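Local structure of SusD homolog (Bacteroides thetaiotaomicron VPI-5482, 3FDH) at residues E156-I161 against A203-R208; A279-F284 against N370-A375; Y324-P329 against I376-S381. The protein probably binds glycans at the outer membrane as a SusD/RagB-family protein of a gut bacterium, although its particular substrate is not established. All blocks are in the same frame, centred on the assembly; numbering follows the deposited sequence.

Interaction 1: residues E156-I161 against A203-R208; sequences EIYTQI and ARYTMR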
loop_
_atom_site.group_PDB
_atom_site.type_symbol
_atom_site.label_atom_id
_atom_site.label_comp_id
_atom_site.label_asym_id
_atom_site.label_seq_id
_atom_site.Cartn_x
_atom_site.Cartn_y
_atom_site.Cartn_z
ATOM N N GLU A 156 6.028 20.795 -0.522
ATOM C CA GLU A 156 5.349 21.431 -1.641
ATOM C C GLU A 156 4.460 20.446 -2.375
ATOM O O GLU A 156 3.388 20.795 -2.836
ATOM C CB GLU A 156 6.337 22.062 -2.617
ATOM C CG GLU A 156 6.906 23.333 -2.075
ATOM C CD GLU A 156 8.077 23.872 -2.850
ATOM O OE1 GLU A 156 8.750 23.116 -3.584
ATOM O OE2 GLU A 156 8.351 25.066 -2.667
ATOM N N ILE A 157 4.907 19.201 -2.448
ATOM C CA ILE A 157 4.142 18.178 -3.170
ATOM C C ILE A 157 2.879 17.914 -2.363
ATOM O O ILE A 157 1.770 17.837 -2.905
ATOM C CB ILE A 157 4.964 16.881 -3.436
ATOM C CG1 ILE A 157 6.168 17.160 -4.347
ATOM C CG2 ILE A 157 4.012 15.789 -4.084
ATOM C CD1 ILE A 157 7.128 15.971 -4.518
ATOM N N TYR A 158 3.027 17.812 -1.047
ATOM C CA TYR A 158 1.866 17.564 -0.169
ATOM C C TYR A 158 0.834 18.698 -0.221
ATOM O O TYR A 158 -0.382 18.456 -0.173
ATOM C CB TYR A 158 2.230 17.159 1.266
ATOM C CG TYR A 158 2.184 15.632 1.393
ATOM C CD1 TYR A 158 3.270 14.847 1.103
ATOM C CD2 TYR A 158 1.018 15.002 1.699
ATOM C CE1 TYR A 158 3.203 13.477 1.176
ATOM C CE2 TYR A 158 0.924 13.634 1.743
ATOM C CZ TYR A 158 2.028 12.869 1.493
ATOM O OH TYR A 158 1.924 11.506 1.574
ATOM N N THR A 159 1.307 19.927 -0.374
ATOM C CA THR A 159 0.382 21.032 -0.514
ATOM C C THR A 159 -0.445 20.809 -1.785
ATOM O O THR A 159 -1.636 21.062 -1.805
ATOM C CB THR A 159 1.101 22.374 -0.603
ATOM O OG1 THR A 159 1.734 22.632 0.658
ATOM C CG2 THR A 159 0.102 23.490 -0.910
ATOM N N GLN A 160 0.203 20.296 -2.825
ATOM C CA GLN A 160 -0.454 20.051 -4.117
ATOM C C GLN A 160 -1.421 18.904 -4.001
ATOM O O GLN A 160 -2.505 18.905 -4.566
ATOM C CB GLN A 160 0.557 19.780 -5.230
ATOM C CG GLN A 160 1.431 20.971 -5.529
ATOM C CD GLN A 160 2.585 20.657 -6.486
ATOM O OE1 GLN A 160 2.386 20.442 -7.691
ATOM N NE2 GLN A 160 3.808 20.723 -5.963
ATOM N N ILE A 161 -1.041 17.951 -3.182
ATOM C CA ILE A 161 -1.866 16.769 -2.951
ATOM C C ILE A 161 -3.191 17.153 -2.300
ATOM O O ILE A 161 -4.295 16.784 -2.762
ATOM C CB ILE A 161 -1.124 15.745 -2.082
ATOM C CG1 ILE A 161 0.018 15.142 -2.896
ATOM C CG2 ILE A 161 -2.053 14.669 -1.586
ATOM C CD1 ILE A 161 1.047 14.347 -2.077
ATOM N N ALA A 203 -7.545 11.717 5.294
ATOM C CA ALA A 203 -7.206 11.151 6.600
ATOM C C ALA A 203 -5.812 10.551 6.518
ATOM O O ALA A 203 -4.939 10.814 7.355
ATOM C CB ALA A 203 -8.221 10.123 7.030
ATOM N N ARG A 204 -5.586 9.739 5.485
ATOM C CA ARG A 204 -4.282 9.068 5.327
ATOM C C ARG A 204 -3.159 10.071 5.310
ATOM O O ARG A 204 -2.118 9.915 5.959
ATOM C CB ARG A 204 -4.240 8.258 4.019
ATOM C CG ARG A 204 -2.844 7.759 3.629
ATOM C CD ARG A 204 -2.851 7.085 2.237
ATOM N NE ARG A 204 -3.374 5.704 2.215
ATOM C CZ ARG A 204 -3.339 4.942 1.125
ATOM N NH1 ARG A 204 -2.854 5.423 -0.012
ATOM N NH2 ARG A 204 -3.744 3.700 1.167
ATOM N N TYR A 205 -3.380 11.139 4.575
ATOM C CA TYR A 205 -2.314 12.137 4.327
ATOM C C TYR A 205 -2.129 13.107 5.484
ATOM O O TYR A 205 -1.042 13.622 5.700
ATOM C CB TYR A 205 -2.523 12.901 3.019
ATOM C CG TYR A 205 -2.609 12.006 1.789
ATOM C CD1 TYR A 205 -1.762 10.911 1.619
ATOM C CD2 TYR A 205 -3.499 12.300 0.767
ATOM C CE1 TYR A 205 -1.858 10.112 0.483
ATOM C CE2 TYR A 205 -3.584 11.524 -0.382
ATOM C CZ TYR A 205 -2.787 10.428 -0.518
ATOM O OH TYR A 205 -2.920 9.672 -1.664
ATOM N N THR A 206 -3.205 13.326 6.237
ATOM C CA THR A 206 -3.116 14.152 7.435
ATOM C C THR A 206 -2.245 13.430 8.466
ATOM O O THR A 206 -1.311 14.009 9.061
ATOM C CB THR A 206 -4.503 14.522 7.996
ATOM O OG1 THR A 206 -5.205 15.298 7.003
ATOM C CG2 THR A 206 -4.369 15.333 9.313
HETATM N N MSE A 207 -2.530 12.154 8.660
HETATM C CA MSE A 207 -1.744 11.376 9.626
HETATM C C MSE A 207 -0.314 11.240 9.124
HETATM O O MSE A 207 0.648 11.229 9.901
HETATM C CB MSE A 207 -2.367 10.005 9.877
HETATM C CG MSE A 207 -1.646 9.265 10.986
HETATM SE SE MSE A 207 -1.971 10.011 12.698
HETATM C CE MSE A 207 -3.652 9.188 12.727
ATOM N N ARG A 208 -0.155 11.181 7.805
ATOM C CA ARG A 208 1.205 11.017 7.233
ATOM C C ARG A 208 2.174 12.087 7.688
ATOM O O ARG A 208 3.362 11.826 7.942
ATOM C CB ARG A 208 1.155 11.047 5.710
ATOM C CG ARG A 208 2.542 10.864 5.091
ATOM C CD ARG A 208 2.862 9.389 4.874
ATOM N NE ARG A 208 2.201 8.945 3.645
ATOM C CZ ARG A 208 1.249 8.024 3.553
ATOM N NH1 ARG A 208 0.858 7.330 4.599
ATOM N NH2 ARG A 208 0.746 7.730 2.370
#
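Y158 drives the edge of its ring toward the face of Y205, an offset T-shaped pair with centroids 5.7 Å apart and planes at 76°. At that edge Y158 CE2 lies 3.7 Å from Y205 CB, which sits close to the plane of the Y158 ring. I161 serves both tyrosines with separate branches. With CG2 anti to the backbone N, this methyl comes 3.6 Å from Y205 CD2, while I161 CD1 rests 3.7 Å above the centre of the Y158 ring. A branched residue suits the corner between two crossed rings.

Farther along, Y158 OH is 3.3 Å from R208 NE, its ring perpendicular to the guanidinium plane. D125 fixes this polar end: one carboxylate oxygen hydrogen-bonds Y158 OH and the other forms a salt bridge with R208 NH2. E433 takes R208 NH1, so buried charge and hydroxyl are both matched.

Segments 156-161 and 203-208 run nearly antiparallel, at 155°, their local axes 11.5 Å apart at closest approach, a separation that long aromatic side chains can span. Helix 106-127, which carries D125, also packs on helices 154-171 and 191-208, setting A124 against Y158, C120 against I161 and A121 against Y205.

Interaction 2: residues A279-F284 against N370-A375; sequences ANRAFF and NSISIA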
loop_
_atom_site.group_PDB
_atom_site.type_symbol
_atom_site.label_atom_id
_atom_site.label_comp_id
_atom_site.label_asym_id
_atom_site.label_seq_id
_atom_site.Cartn_x
_atom_site.Cartn_y
_atom_site.Cartn_z
ATOM N N ALA A 279 -2.151 -17.431 11.263
ATOM C CA ALA A 279 -0.991 -18.278 11.585
ATOM C C ALA A 279 -1.171 -19.716 11.072
ATOM O O ALA A 279 -0.211 -20.380 10.668
ATOM C CB ALA A 279 -0.709 -18.305 13.112
ATOM N N ASN A 280 -2.404 -20.197 11.121
ATOM C CA ASN A 280 -2.683 -21.555 10.781
ATOM C C ASN A 280 -3.340 -21.700 9.443
ATOM O O ASN A 280 -3.746 -22.775 9.051
ATOM C CB ASN A 280 -3.657 -22.111 11.797
ATOM C CG ASN A 280 -3.690 -23.604 11.786
ATOM O OD1 ASN A 280 -2.655 -24.257 11.575
ATOM N ND2 ASN A 280 -4.869 -24.172 11.996
ATOM N N ARG A 281 -3.406 -20.607 8.718
ATOM C CA ARG A 281 -4.200 -20.618 7.518
ATOM C C ARG A 281 -3.644 -19.961 6.271
ATOM O O ARG A 281 -4.021 -20.339 5.164
ATOM C CB ARG A 281 -5.554 -20.020 7.899
ATOM C CG ARG A 281 -6.540 -20.068 6.845
ATOM C CD ARG A 281 -7.932 -19.915 7.380
ATOM N NE ARG A 281 -8.863 -19.807 6.256
ATOM C CZ ARG A 281 -9.279 -20.827 5.510
ATOM N NH1 ARG A 281 -8.846 -22.042 5.757
ATOM N NH2 ARG A 281 -10.091 -20.619 4.496
ATOM N N ALA A 282 -2.678 -19.049 6.447
ATOM C CA ALA A 282 -2.166 -18.232 5.353
ATOM C C ALA A 282 -0.791 -18.632 4.794
ATOM O O ALA A 282 -0.125 -17.853 4.132
ATOM C CB ALA A 282 -2.124 -16.767 5.789
ATOM N N PHE A 283 -0.392 -19.847 5.067
ATOM C CA PHE A 283 0.910 -20.388 4.624
ATOM C C PHE A 283 0.826 -21.730 3.948
ATOM O O PHE A 283 0.106 -22.617 4.377
ATOM C CB PHE A 283 1.902 -20.475 5.802
ATOM C CG PHE A 283 2.234 -19.150 6.402
ATOM C CD1 PHE A 283 3.069 -18.273 5.743
ATOM C CD2 PHE A 283 1.743 -18.786 7.631
ATOM C CE1 PHE A 283 3.369 -17.037 6.284
ATOM C CE2 PHE A 283 2.047 -17.552 8.182
ATOM C CZ PHE A 283 2.873 -16.680 7.513
ATOM N N PHE A 284 1.588 -21.844 2.862
ATOM C CA PHE A 284 1.722 -23.044 2.075
ATOM C C PHE A 284 3.192 -23.463 1.975
ATOM O O PHE A 284 4.116 -22.659 1.858
ATOM C CB PHE A 284 1.191 -22.923 0.634
ATOM C CG PHE A 284 -0.228 -22.413 0.509
ATOM C CD1 PHE A 284 -1.191 -22.686 1.465
ATOM C CD2 PHE A 284 -0.607 -21.728 -0.653
ATOM C CE1 PHE A 284 -2.503 -22.233 1.306
ATOM C CE2 PHE A 284 -1.907 -21.280 -0.826
ATOM C CZ PHE A 284 -2.862 -21.532 0.164
ATOM N N ASN A 370 -10.694 -13.393 2.365
ATOM C CA ASN A 370 -11.124 -13.262 0.976
ATOM C C ASN A 370 -9.990 -13.704 0.066
ATOM O O ASN A 370 -10.174 -14.520 -0.837
ATOM C CB ASN A 370 -11.533 -11.826 0.642
ATOM C CG ASN A 370 -12.225 -11.710 -0.716
ATOM O OD1 ASN A 370 -13.245 -12.361 -0.974
ATOM N ND2 ASN A 370 -11.671 -10.880 -1.585
ATOM N N SER A 371 -8.799 -13.167 0.298
ATOM C CA SER A 371 -7.680 -13.527 -0.547
ATOM C C SER A 371 -7.188 -14.943 -0.406
ATOM O O SER A 371 -6.783 -15.591 -1.383
ATOM C CB SER A 371 -6.516 -12.580 -0.276
ATOM O OG SER A 371 -6.958 -11.286 -0.577
ATOM N N ILE A 372 -7.229 -15.427 0.827
ATOM C CA ILE A 372 -6.780 -16.786 1.121
ATOM C C ILE A 372 -7.672 -17.765 0.362
ATOM O O ILE A 372 -7.165 -18.661 -0.281
ATOM C CB ILE A 372 -6.760 -17.073 2.621
ATOM C CG1 ILE A 372 -5.639 -16.229 3.236
ATOM C CG2 ILE A 372 -6.594 -18.630 2.869
ATOM C CD1 ILE A 372 -5.650 -16.219 4.753
ATOM N N SER A 373 -8.990 -17.583 0.449
ATOM C CA SER A 373 -9.963 -18.435 -0.255
ATOM C C SER A 373 -9.796 -18.405 -1.778
ATOM O O SER A 373 -9.924 -19.418 -2.454
ATOM C CB SER A 373 -11.399 -18.069 0.111
ATOM O OG SER A 373 -11.610 -18.442 1.458
ATOM N N ILE A 374 -9.560 -17.225 -2.303
ATOM C CA ILE A 374 -9.321 -17.064 -3.748
ATOM C C ILE A 374 -8.126 -17.940 -4.128
ATOM O O ILE A 374 -8.114 -18.643 -5.153
ATOM C CB ILE A 374 -9.078 -15.573 -4.128
ATOM C CG1 ILE A 374 -10.426 -14.809 -4.111
ATOM C CG2 ILE A 374 -8.435 -15.440 -5.494
ATOM C CD1 ILE A 374 -10.251 -13.263 -4.200
ATOM N N ALA A 375 -7.112 -17.892 -3.265
ATOM C CA ALA A 375 -5.831 -18.593 -3.509
ATOM C C ALA A 375 -5.986 -20.102 -3.472
ATOM O O ALA A 375 -5.427 -20.803 -4.307
ATOM C CB ALA A 375 -4.745 -18.129 -2.549
#
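A282 and I372 are the nearest backbone points, CA to CA 6.4 Å, where the irregular chain leading into strand 283-284 passes helix 354-379. The methyl of A282 is small enough to permit this approach, and its CB meets I372 CD1 at 3.7 Å. The other branch of I372 turns to R281: CG2 lies 3.8 Å from R281 O and also sits 4.0 Å above the plane of the R281 guanidinium, displaced toward its rim. One isoleucine thus divides its two ends between an alanine methyl and the backbone and flat head group of an arginine.

R281 gets there by stretching out. Its CG is anti to the backbone N (chi1 -174°) and the chain stays extended to NE, carrying the guanidinium alongside the helix. S373 OG lies at the edge of this group, 4.0 Å from R281 NH2, a neighbour rather than a hydrogen-bond partner. The firm polar partners are E369, one turn earlier on the helix, which forms a salt bridge with R281 NE, and S388, whose hydroxyl bonds R281 NH1. R281 O is likewise satisfied, by Q294 NE2.

Between the two segments the contact is apolar packing, with the salt bridge from the buried R281 to E369 beside it. The loop leading into strand 283-284, half of a two-stranded antiparallel pair with 319-320, is laid on helix 354-379 in a chain about half helical, as expected for a SusD-family protein.

Interaction 3: residues Y324-P329 against I376-S381; sequences YAKTAP and IKELGS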
loop_
_atom_site.group_PDB
_atom_site.type_symbol
_atom_site.label_atom_id
_atom_site.label_comp_id
_atom_site.label_asym_id
_atom_site.label_seq_id
_atom_site.Cartn_x
_atom_site.Cartn_y
_atom_site.Cartn_z
ATOM N N TYR A 324 -0.924 -16.630 -4.496
ATOM C CA TYR A 324 -1.831 -17.332 -5.425
ATOM C C TYR A 324 -3.234 -16.724 -5.519
ATOM O O TYR A 324 -4.171 -17.321 -6.068
ATOM C CB TYR A 324 -1.900 -18.829 -5.081
ATOM C CG TYR A 324 -0.702 -19.570 -5.642
ATOM C CD1 TYR A 324 -0.590 -19.805 -7.003
ATOM C CD2 TYR A 324 0.320 -20.012 -4.819
ATOM C CE1 TYR A 324 0.516 -20.453 -7.518
ATOM C CE2 TYR A 324 1.436 -20.633 -5.329
ATOM C CZ TYR A 324 1.532 -20.843 -6.677
ATOM O OH TYR A 324 2.637 -21.515 -7.177
ATOM N N ALA A 325 -3.376 -15.518 -4.973
ATOM C CA ALA A 325 -4.681 -14.795 -4.930
ATOM C C ALA A 325 -4.909 -14.078 -6.264
ATOM O O ALA A 325 -4.949 -12.867 -6.337
ATOM C CB ALA A 325 -4.708 -13.777 -3.764
ATOM N N LYS A 326 -5.149 -14.893 -7.289
ATOM C CA LYS A 326 -5.160 -14.441 -8.671
ATOM C C LYS A 326 -6.077 -13.270 -9.002
ATOM O O LYS A 326 -5.703 -12.362 -9.779
ATOM C CB LYS A 326 -5.452 -15.615 -9.601
ATOM C CG LYS A 326 -5.289 -15.280 -11.075
ATOM C CD LYS A 326 -5.603 -16.509 -11.907
ATOM C CE LYS A 326 -5.356 -16.274 -13.387
ATOM N NZ LYS A 326 -5.466 -17.539 -14.198
ATOM N N THR A 327 -7.245 -13.303 -8.377
ATOM C CA THR A 327 -8.282 -12.321 -8.630
ATOM C C THR A 327 -8.618 -11.462 -7.431
ATOM O O THR A 327 -9.607 -10.757 -7.435
ATOM C CB THR A 327 -9.544 -12.979 -9.205
ATOM O OG1 THR A 327 -10.066 -13.923 -8.275
ATOM C CG2 THR A 327 -9.224 -13.698 -10.516
ATOM N N ALA A 328 -7.754 -11.439 -6.430
ATOM C CA ALA A 328 -8.011 -10.556 -5.295
ATOM C C ALA A 328 -7.954 -9.105 -5.765
ATOM O O ALA A 328 -7.066 -8.738 -6.562
ATOM C CB ALA A 328 -6.979 -10.795 -4.157
ATOM N N PRO A 329 -8.832 -8.235 -5.226
ATOM C CA PRO A 329 -8.729 -6.840 -5.674
ATOM C C PRO A 329 -7.518 -6.113 -5.165
ATOM O O PRO A 329 -6.952 -6.455 -4.148
ATOM C CB PRO A 329 -9.961 -6.153 -5.062
ATOM C CG PRO A 329 -10.452 -7.099 -3.944
ATOM C CD PRO A 329 -9.994 -8.479 -4.347
ATOM N N ILE A 376 -6.763 -20.573 -2.504
ATOM C CA ILE A 376 -7.065 -21.997 -2.349
ATOM C C ILE A 376 -7.829 -22.480 -3.576
ATOM O O ILE A 376 -7.538 -23.540 -4.124
ATOM C CB ILE A 376 -7.848 -22.278 -1.023
ATOM C CG1 ILE A 376 -6.919 -22.032 0.180
ATOM C CG2 ILE A 376 -8.423 -23.711 -1.008
ATOM C CD1 ILE A 376 -7.618 -22.005 1.517
ATOM N N LYS A 377 -8.782 -21.680 -4.029
ATOM C CA LYS A 377 -9.580 -22.070 -5.172
ATOM C C LYS A 377 -8.648 -22.131 -6.387
ATOM O O LYS A 377 -8.628 -23.097 -7.119
ATOM C CB LYS A 377 -10.766 -21.113 -5.405
ATOM C CG LYS A 377 -11.765 -21.562 -6.487
ATOM C CD LYS A 377 -12.602 -20.382 -6.971
ATOM C CE LYS A 377 -13.738 -20.768 -7.937
ATOM N NZ LYS A 377 -14.991 -21.202 -7.233
ATOM N N GLU A 378 -7.808 -21.131 -6.544
ATOM C CA GLU A 378 -6.899 -21.080 -7.693
ATOM C C GLU A 378 -5.948 -22.280 -7.753
ATOM O O GLU A 378 -5.736 -22.864 -8.822
ATOM C CB GLU A 378 -6.104 -19.764 -7.695
ATOM C CG GLU A 378 -4.985 -19.709 -8.721
ATOM C CD GLU A 378 -5.447 -19.797 -10.175
ATOM O OE1 GLU A 378 -6.655 -19.660 -10.489
ATOM O OE2 GLU A 378 -4.552 -20.033 -11.015
ATOM N N LEU A 379 -5.373 -22.649 -6.616
ATOM C CA LEU A 379 -4.448 -23.807 -6.552
ATOM C C LEU A 379 -5.116 -25.128 -6.840
ATOM O O LEU A 379 -4.519 -26.029 -7.412
ATOM C CB LEU A 379 -3.711 -23.896 -5.210
ATOM C CG LEU A 379 -2.497 -22.973 -5.115
ATOM C CD1 LEU A 379 -1.922 -23.003 -3.697
ATOM C CD2 LEU A 379 -1.459 -23.431 -6.116
ATOM N N GLY A 380 -6.379 -25.224 -6.483
ATOM C CA GLY A 380 -7.110 -26.456 -6.704
ATOM C C GLY A 380 -6.367 -27.691 -6.214
ATOM O O GLY A 380 -5.907 -27.758 -5.077
ATOM N N SER A 381 -6.247 -28.664 -7.103
ATOM C CA SER A 381 -5.616 -29.942 -6.783
ATOM C C SER A 381 -4.116 -29.802 -6.555
ATOM O O SER A 381 -3.416 -30.767 -6.258
ATOM C CB SER A 381 -5.914 -31.000 -7.858
ATOM O OG SER A 381 -5.221 -30.698 -9.037
HETATM O O HOH W 1 -7.644 -18.720 -12.931
HETATM O O HOH W 2 -3.991 -19.792 -13.604
#
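Y324 lies across L379 at about a right angle, and its side chain can be followed outward atom by atom. CB heads toward the helix and comes 4.2 Å from L379 CG. With CG anti to the carbonyl carbon (chi1 -80°), the ring then swings over the leucine. Y324 CD2 meets L379 CD1 at 3.9 Å, while the other methyl, L379 CD2, stands almost on the ring axis, 3.7 Å from the Y324 centroid and 6° off the normal: a well-centred CH-pi contact. At the tip, Y324 OH leaves the leucine and hydrogen-bonds R292, and Y255 packs against the ring edge-to-face. Exchanging Y324 for a serine would probably strip L379 CD2 of the aromatic face it rests on and leave R292 without its hydroxyl partner.

The backbone takes part too, Y324 O lying 3.5 Å from E378 CB. E378 bends at chi2 (63°), which brings its carboxylate beside the straight chain of K326, with OE1 3.6 Å from K326 CD. Opposite charges come near without a salt bridge, K326 NZ being 4.1 Å from E378 OE2. Two waters fill the role: each accepts from K326 NZ at 2.8 Å and donates to E378, one to OE1 and the other to OE2. K326 NZ also bonds S245 O. A long flexible lysine suits this partly exposed place.

A type I turn from A325 to A328 carries the loop past the helix. After L379 the chain leaves helical geometry at G380, whose positive phi suits a residue without a side chain. Linking strands 319-320 and 330-331, the loop lies along the last turns of helix 354-379; F284 of strand 283-284 packs on L379, and Y252 of helix 250-258 touches both K326 and E378.

How the interactions relate
Interaction 1 comes first along the chain and is complete before the others begin; interactions 2 and 3 then interleave, since 324-329 falls between 279-284 and 370-375. Both of these use consecutive parts of helix 354-379, and their centres are only 9 Å apart. They meet directly, with F284 CE2 3.3 Å from L379 CD1, so strand, loop and helix end form one continuous packed region. Interaction 1, between helices 154-171 and 191-208, lies on the opposite side of the chain's centre, with its centre about 34 and 35 Å from those of interactions 2 and 3. The single chain therefore combines helix-on-helix packing at one side with loop-on-helix packing at the other.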